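Local coordinates for protein gamma-glutamyl-gamma-aminobutyrate hydrolase PuuD (PDB 6VTV) that hydrolyses the gamma-glutamyl linkage of gamma-glutamyl-gamma-aminobutyrate, releasing 4-aminobutanoate and glutamate in the last step of putrescine breakdown, at residues N11-V16 / P64-I69; V17-R22 / P94-L99. One frame throughout, in Å; residues are numbered along the deposited sequence.

Interaction 1 of 2, residues N11-V16 / P64-I69; sequences NPVIGV and PKLDGI
Val13 and Asp67 meet where two parallel strands, 13-23 and 68-71, come together in the central sheet of this class I glutamine amidotransferase-like fold. Backbone hydrogen bonds join the two segments. The carbonyl of Val13 accepts the N-H of Asp67, which lies in the carbonyl plane with Asp67 N 2.8 Å from Val13 O; a weak second bond reaches the same oxygen from Gly68 N. Two residues further on, Gly15 N donates to Gly68 O, and Gly15 pairs with Ile69 in parallel fashion. Gly15 O then receives a CA-H...O contact from Ile69.

The apolar contacts are modest. Leu66 turns its CD2 methyl to the backbone of Gly15, 3.8 Å from Gly15 CA, where a residue without a side chain lets the methyl lie close against the strand. The same CD2 is touched by Val13 CG1, the two side chains crossing at about a right angle. Beyond the pair, Ile14 and Pro12 pack on helix 235-254, while Val13 touches Lys65 of the second subunit.

The polar side chain that bonds across the contact is that of Asp67, short enough to reach back to the N-H of Val13, at the start of strand 13-23. With CG beside its own backbone N (chi1 -51°), it reaches across to Val13, while its other oxygen, OD1, forms a salt bridge with Lys255. Asp67 is thereby bonded to Val13 through both backbone and side chain: OD2 takes the N-H of Val13 on its anti side, 21° out of the carboxylate plane, at 2.7 Å from Val13 N.

Interaction 2 of 2, residues V17-R22 / P94-L99; sequences VMCRNR and PGRDLL
This is a buried strand-to-helix contact, in which the first turn of helix 94-109 lies against strand 13-23 close to its break, and the long side chain of Arg96 does most of the bridging. No hydrogen bond joins the two segments; contact is made by methyl groups, the side chain of Arg96 with its flat guanidinium group, and the carbonyl oxygen of Met18.

Val17 points its side chain at the helix. Its CG1 is anti to the backbone N (chi1 168°), which brings this methyl over one face of the Arg96 guanidinium, 3.8 Å from Arg96 NE. The same methyl meets Leu99 tip to tip, with Leu99 CD2 3.9 Å from Val17 CG1. A branched valine thus serves two helix residues three positions apart, which lie on the same side of the helix, and Leu99 supplies a methyl that makes an apolar pair beside the charged group.

Arginine suits its place because its aliphatic part passes the strand backbone and its charged end lies beyond. Arg96 CD passes 3.5 Å from Met18 O, a carbonyl that is itself hydrogen-bonded to His51. The charged end is satisfied by other parts of the chain: NE pairs with Glu123 in a salt bridge and NH2 donates to the carbonyl of Pro72. These bonds would fix the rotation of the plane that Val17 covers. Asp93, just before the helix, ties both sides together through Arg20 N and Arg96 N.

Such packing of a helix on a sheet strand belongs to the alpha/beta core of the class I glutamine amidotransferase fold, here with the side chain of Arg96 about 8 Å from that of Cys118, the predicted nucleophile.

Interactions 1 and 2 use successive parts of strand 13-23: 11-16 pairs side by side with strand 68-71 within the sheet, and 17-22, which follows directly in sequence, receives helix 94-109. Their centres lie 18 Å apart. The two partners, strand 68-71 and helix 94-109, follow each other in the chain, and strand 13-23 meets both; Val17 extends the pairing by a backbone bond to Tyr70. Interaction 2 is the nearer to the predicted catalytic residues: Arg96 is about 9 Å from His226 between side chains, whereas Ile14 of interaction 1 is about 12 Å from Glu228. Both contacts also reach the second subunit of the homodimer.

Interaction 1 of 2, residues N11-V16 / P64-I69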
loop_
_atom_site.group_PDB
_atom_site.type_symbol
_atom_site.label_atom_id
_atom_site.label_comp_id
_atom_site.label_asym_id
_atom_site.label_seq_id
_atom_site.Cartn_x
_atom_site.Cartn_y
_atom_site.Cartn_z
ATOM N N ASN B 11 13.995 -5.654 11.350
ATOM C CA ASN B 11 12.823 -6.216 10.698
ATOM C C ASN B 11 13.017 -6.242 9.192
ATOM O O ASN B 11 13.181 -5.175 8.579
ATOM C CB ASN B 11 11.586 -5.407 11.064
ATOM C CG ASN B 11 11.468 -5.183 12.560
ATOM O OD1 ASN B 11 11.916 -4.163 13.086
ATOM N ND2 ASN B 11 10.870 -6.144 13.256
ATOM N N PRO B 12 13.008 -7.417 8.560
ATOM C CA PRO B 12 13.221 -7.478 7.109
ATOM C C PRO B 12 12.122 -6.752 6.346
ATOM O O PRO B 12 10.956 -6.738 6.748
ATOM C CB PRO B 12 13.202 -8.983 6.810
ATOM C CG PRO B 12 13.506 -9.643 8.117
ATOM C CD PRO B 12 12.911 -8.755 9.167
ATOM N N VAL B 13 12.511 -6.144 5.230
ATOM C CA VAL B 13 11.568 -5.431 4.373
ATOM C C VAL B 13 10.788 -6.451 3.555
ATOM O O VAL B 13 11.371 -7.230 2.794
ATOM C CB VAL B 13 12.290 -4.431 3.459
ATOM C CG1 VAL B 13 11.283 -3.686 2.594
ATOM C CG2 VAL B 13 13.122 -3.460 4.281
ATOM N N ILE B 14 9.466 -6.443 3.703
ATOM C CA ILE B 14 8.585 -7.376 3.010
ATOM C C ILE B 14 7.753 -6.594 2.005
ATOM O O ILE B 14 6.963 -5.722 2.386
ATOM C CB ILE B 14 7.685 -8.139 3.994
ATOM C CG1 ILE B 14 8.517 -8.739 5.132
ATOM C CG2 ILE B 14 6.914 -9.225 3.270
ATOM C CD1 ILE B 14 9.594 -9.698 4.668
ATOM N N GLY B 15 7.932 -6.901 0.722
ATOM C CA GLY B 15 7.101 -6.317 -0.310
ATOM C C GLY B 15 5.785 -7.055 -0.444
ATOM O O GLY B 15 5.772 -8.270 -0.657
ATOM N N VAL B 16 4.669 -6.340 -0.320
ATOM C CA VAL B 16 3.341 -6.940 -0.318
ATOM C C VAL B 16 2.604 -6.488 -1.571
ATOM O O VAL B 16 2.359 -5.290 -1.759
ATOM C CB VAL B 16 2.554 -6.570 0.948
ATOM C CG1 VAL B 16 1.335 -7.457 1.078
ATOM C CG2 VAL B 16 3.439 -6.695 2.176
ATOM N N PRO B 64 16.328 -5.089 -4.945
ATOM C CA PRO B 64 17.425 -5.144 -3.962
ATOM C C PRO B 64 17.036 -4.652 -2.579
ATOM O O PRO B 64 17.712 -5.000 -1.603
ATOM C CB PRO B 64 18.502 -4.246 -4.586
ATOM C CG PRO B 64 18.215 -4.272 -6.038
ATOM C CD PRO B 64 16.724 -4.332 -6.147
ATOM N N LYS B 65 15.974 -3.862 -2.460
ATOM C CA LYS B 65 15.531 -3.338 -1.176
ATOM C C LYS B 65 14.491 -4.221 -0.499
ATOM O O LYS B 65 14.067 -3.909 0.618
ATOM C CB LYS B 65 14.982 -1.920 -1.357
ATOM C CG LYS B 65 16.055 -0.910 -1.734
ATOM C CD LYS B 65 15.477 0.307 -2.435
ATOM C CE LYS B 65 16.575 1.298 -2.788
ATOM N NZ LYS B 65 16.098 2.357 -3.719
ATOM N N LEU B 66 14.077 -5.311 -1.138
ATOM C CA LEU B 66 13.105 -6.235 -0.570
ATOM C C LEU B 66 13.818 -7.476 -0.052
ATOM O O LEU B 66 14.605 -8.095 -0.776
ATOM C CB LEU B 66 12.054 -6.628 -1.607
ATOM C CG LEU B 66 11.276 -5.482 -2.252
ATOM C CD1 LEU B 66 10.403 -5.997 -3.384
ATOM C CD2 LEU B 66 10.437 -4.761 -1.211
ATOM N N ASP B 67 13.544 -7.833 1.202
ATOM C CA ASP B 67 14.063 -9.061 1.786
ATOM C C ASP B 67 13.088 -10.226 1.674
ATOM O O ASP B 67 13.458 -11.357 2.005
ATOM C CB ASP B 67 14.428 -8.838 3.260
ATOM C CG ASP B 67 15.311 -7.620 3.464
ATOM O OD1 ASP B 67 16.346 -7.508 2.771
ATOM O OD2 ASP B 67 14.971 -6.776 4.319
ATOM N N GLY B 68 11.865 -9.974 1.221
ATOM C CA GLY B 68 10.882 -11.025 1.051
ATOM C C GLY B 68 9.698 -10.516 0.262
ATOM O O GLY B 68 9.416 -9.313 0.236
ATOM N N ILE B 69 9.012 -11.450 -0.392
ATOM C CA ILE B 69 7.842 -11.148 -1.210
ATOM C C ILE B 69 6.627 -11.804 -0.569
ATOM O O ILE B 69 6.677 -12.981 -0.191
ATOM C CB ILE B 69 8.020 -11.623 -2.664
ATOM C CG1 ILE B 69 9.281 -11.007 -3.277
ATOM C CG2 ILE B 69 6.799 -11.263 -3.497
ATOM C CD1 ILE B 69 9.342 -9.501 -3.162
#

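Interaction 2 of 2, residues V17-R22 / P94-L99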
loop_
_atom_site.group_PDB
_atom_site.type_symbol
_atom_site.label_atom_id
_atom_site.label_comp_id
_atom_site.label_asym_id
_atom_site.label_seq_id
_atom_site.Cartn_x
_atom_site.Cartn_y
_atom_site.Cartn_z
ATOM N N VAL B 17 2.245 -7.450 -2.422
ATOM C CA VAL B 17 1.526 -7.145 -3.651
ATOM C C VAL B 17 0.100 -6.732 -3.316
ATOM O O VAL B 17 -0.604 -7.412 -2.558
ATOM C CB VAL B 17 1.553 -8.351 -4.602
ATOM C CG1 VAL B 17 0.561 -8.160 -5.741
ATOM C CG2 VAL B 17 2.959 -8.556 -5.149
ATOM N N MET B 18 -0.335 -5.613 -3.884
ATOM C CA MET B 18 -1.654 -5.071 -3.607
ATOM C C MET B 18 -2.678 -5.578 -4.620
ATOM O O MET B 18 -2.344 -6.216 -5.622
ATOM C CB MET B 18 -1.608 -3.543 -3.617
ATOM C CG MET B 18 -0.511 -2.957 -2.749
ATOM S SD MET B 18 -0.438 -1.162 -2.873
ATOM C CE MET B 18 -1.879 -0.730 -1.913
ATOM N N CYS B 19 -3.946 -5.287 -4.341
ATOM C CA CYS B 19 -5.057 -5.607 -5.225
ATOM C C CYS B 19 -5.750 -4.324 -5.669
ATOM O O CYS B 19 -5.630 -3.275 -5.032
ATOM C CB CYS B 19 -6.077 -6.533 -4.543
ATOM S SG CYS B 19 -5.411 -8.084 -3.923
ATOM N N ARG B 20 -6.488 -4.423 -6.769
ATOM C CA ARG B 20 -7.190 -3.280 -7.337
ATOM C C ARG B 20 -8.662 -3.315 -6.949
ATOM O O ARG B 20 -9.306 -4.367 -6.991
ATOM C CB ARG B 20 -7.061 -3.256 -8.861
ATOM C CG ARG B 20 -7.579 -1.984 -9.526
ATOM C CD ARG B 20 -6.981 -1.851 -10.915
ATOM N NE ARG B 20 -7.017 -0.491 -11.441
ATOM C CZ ARG B 20 -7.800 -0.105 -12.443
ATOM N NH1 ARG B 20 -8.617 -0.977 -13.018
ATOM N NH2 ARG B 20 -7.767 1.148 -12.871
ATOM N N ASN B 21 -9.185 -2.152 -6.572
ATOM C CA ASN B 21 -10.607 -1.979 -6.329
ATOM C C ASN B 21 -10.998 -0.579 -6.777
ATOM O O ASN B 21 -10.145 0.259 -7.080
ATOM C CB ASN B 21 -10.961 -2.208 -4.855
ATOM C CG ASN B 21 -10.841 -3.662 -4.447
ATOM O OD1 ASN B 21 -9.951 -4.033 -3.682
ATOM N ND2 ASN B 21 -11.736 -4.497 -4.962
ATOM N N ARG B 22 -12.304 -0.333 -6.822
ATOM C CA ARG B 22 -12.841 0.970 -7.202
ATOM C C ARG B 22 -13.789 1.433 -6.105
ATOM O O ARG B 22 -14.850 0.835 -5.904
ATOM C CB ARG B 22 -13.549 0.903 -8.554
ATOM C CG ARG B 22 -12.631 0.531 -9.710
ATOM C CD ARG B 22 -13.334 0.658 -11.051
ATOM N NE ARG B 22 -12.385 0.657 -12.161
ATOM C CZ ARG B 22 -11.809 1.750 -12.654
ATOM N NH1 ARG B 22 -12.086 2.939 -12.137
ATOM N NH2 ARG B 22 -10.956 1.655 -13.664
ATOM N N PRO B 94 -6.269 -7.900 -13.744
ATOM C CA PRO B 94 -5.120 -8.018 -14.658
ATOM C C PRO B 94 -3.883 -7.286 -14.172
ATOM O O PRO B 94 -2.763 -7.745 -14.430
ATOM C CB PRO B 94 -5.658 -7.420 -15.967
ATOM C CG PRO B 94 -7.148 -7.578 -15.866
ATOM C CD PRO B 94 -7.454 -7.345 -14.417
ATOM N N GLY B 95 -4.051 -6.166 -13.467
ATOM C CA GLY B 95 -2.897 -5.453 -12.947
ATOM C C GLY B 95 -2.127 -6.257 -11.919
ATOM O O GLY B 95 -0.895 -6.311 -11.955
ATOM N N ARG B 96 -2.840 -6.897 -10.988
ATOM C CA ARG B 96 -2.168 -7.752 -10.015
ATOM C C ARG B 96 -1.515 -8.949 -10.694
ATOM O O ARG B 96 -0.399 -9.339 -10.331
ATOM C CB ARG B 96 -3.151 -8.216 -8.940
ATOM C CG ARG B 96 -2.697 -9.484 -8.233
ATOM C CD ARG B 96 -2.986 -9.469 -6.746
ATOM N NE ARG B 96 -2.366 -10.618 -6.091
ATOM C CZ ARG B 96 -2.529 -10.933 -4.810
ATOM N NH1 ARG B 96 -3.299 -10.186 -4.033
ATOM N NH2 ARG B 96 -1.920 -11.999 -4.309
ATOM N N ASP B 97 -2.199 -9.546 -11.675
ATOM C CA ASP B 97 -1.602 -10.618 -12.464
ATOM C C ASP B 97 -0.257 -10.190 -13.035
ATOM O O ASP B 97 0.736 -10.920 -12.940
ATOM C CB ASP B 97 -2.546 -11.025 -13.597
ATOM C CG ASP B 97 -3.687 -11.902 -13.127
ATOM O OD1 ASP B 97 -3.734 -12.239 -11.924
ATOM O OD2 ASP B 97 -4.540 -12.254 -13.969
ATOM N N LEU B 98 -0.212 -8.998 -13.631
ATOM C CA LEU B 98 1.025 -8.499 -14.223
ATOM C C LEU B 98 2.126 -8.376 -13.178
ATOM O O LEU B 98 3.250 -8.850 -13.383
ATOM C CB LEU B 98 0.766 -7.152 -14.895
ATOM C CG LEU B 98 1.736 -6.718 -15.991
ATOM C CD1 LEU B 98 1.642 -7.641 -17.199
ATOM C CD2 LEU B 98 1.462 -5.274 -16.383
ATOM N N LEU B 99 1.818 -7.742 -12.042
ATOM C CA LEU B 99 2.824 -7.553 -11.002
ATOM C C LEU B 99 3.218 -8.878 -10.359
ATOM O O LEU B 99 4.402 -9.120 -10.100
ATOM C CB LEU B 99 2.309 -6.576 -9.944
ATOM C CG LEU B 99 3.238 -6.330 -8.752
ATOM C CD1 LEU B 99 4.559 -5.732 -9.214
ATOM C CD2 LEU B 99 2.575 -5.438 -7.707
#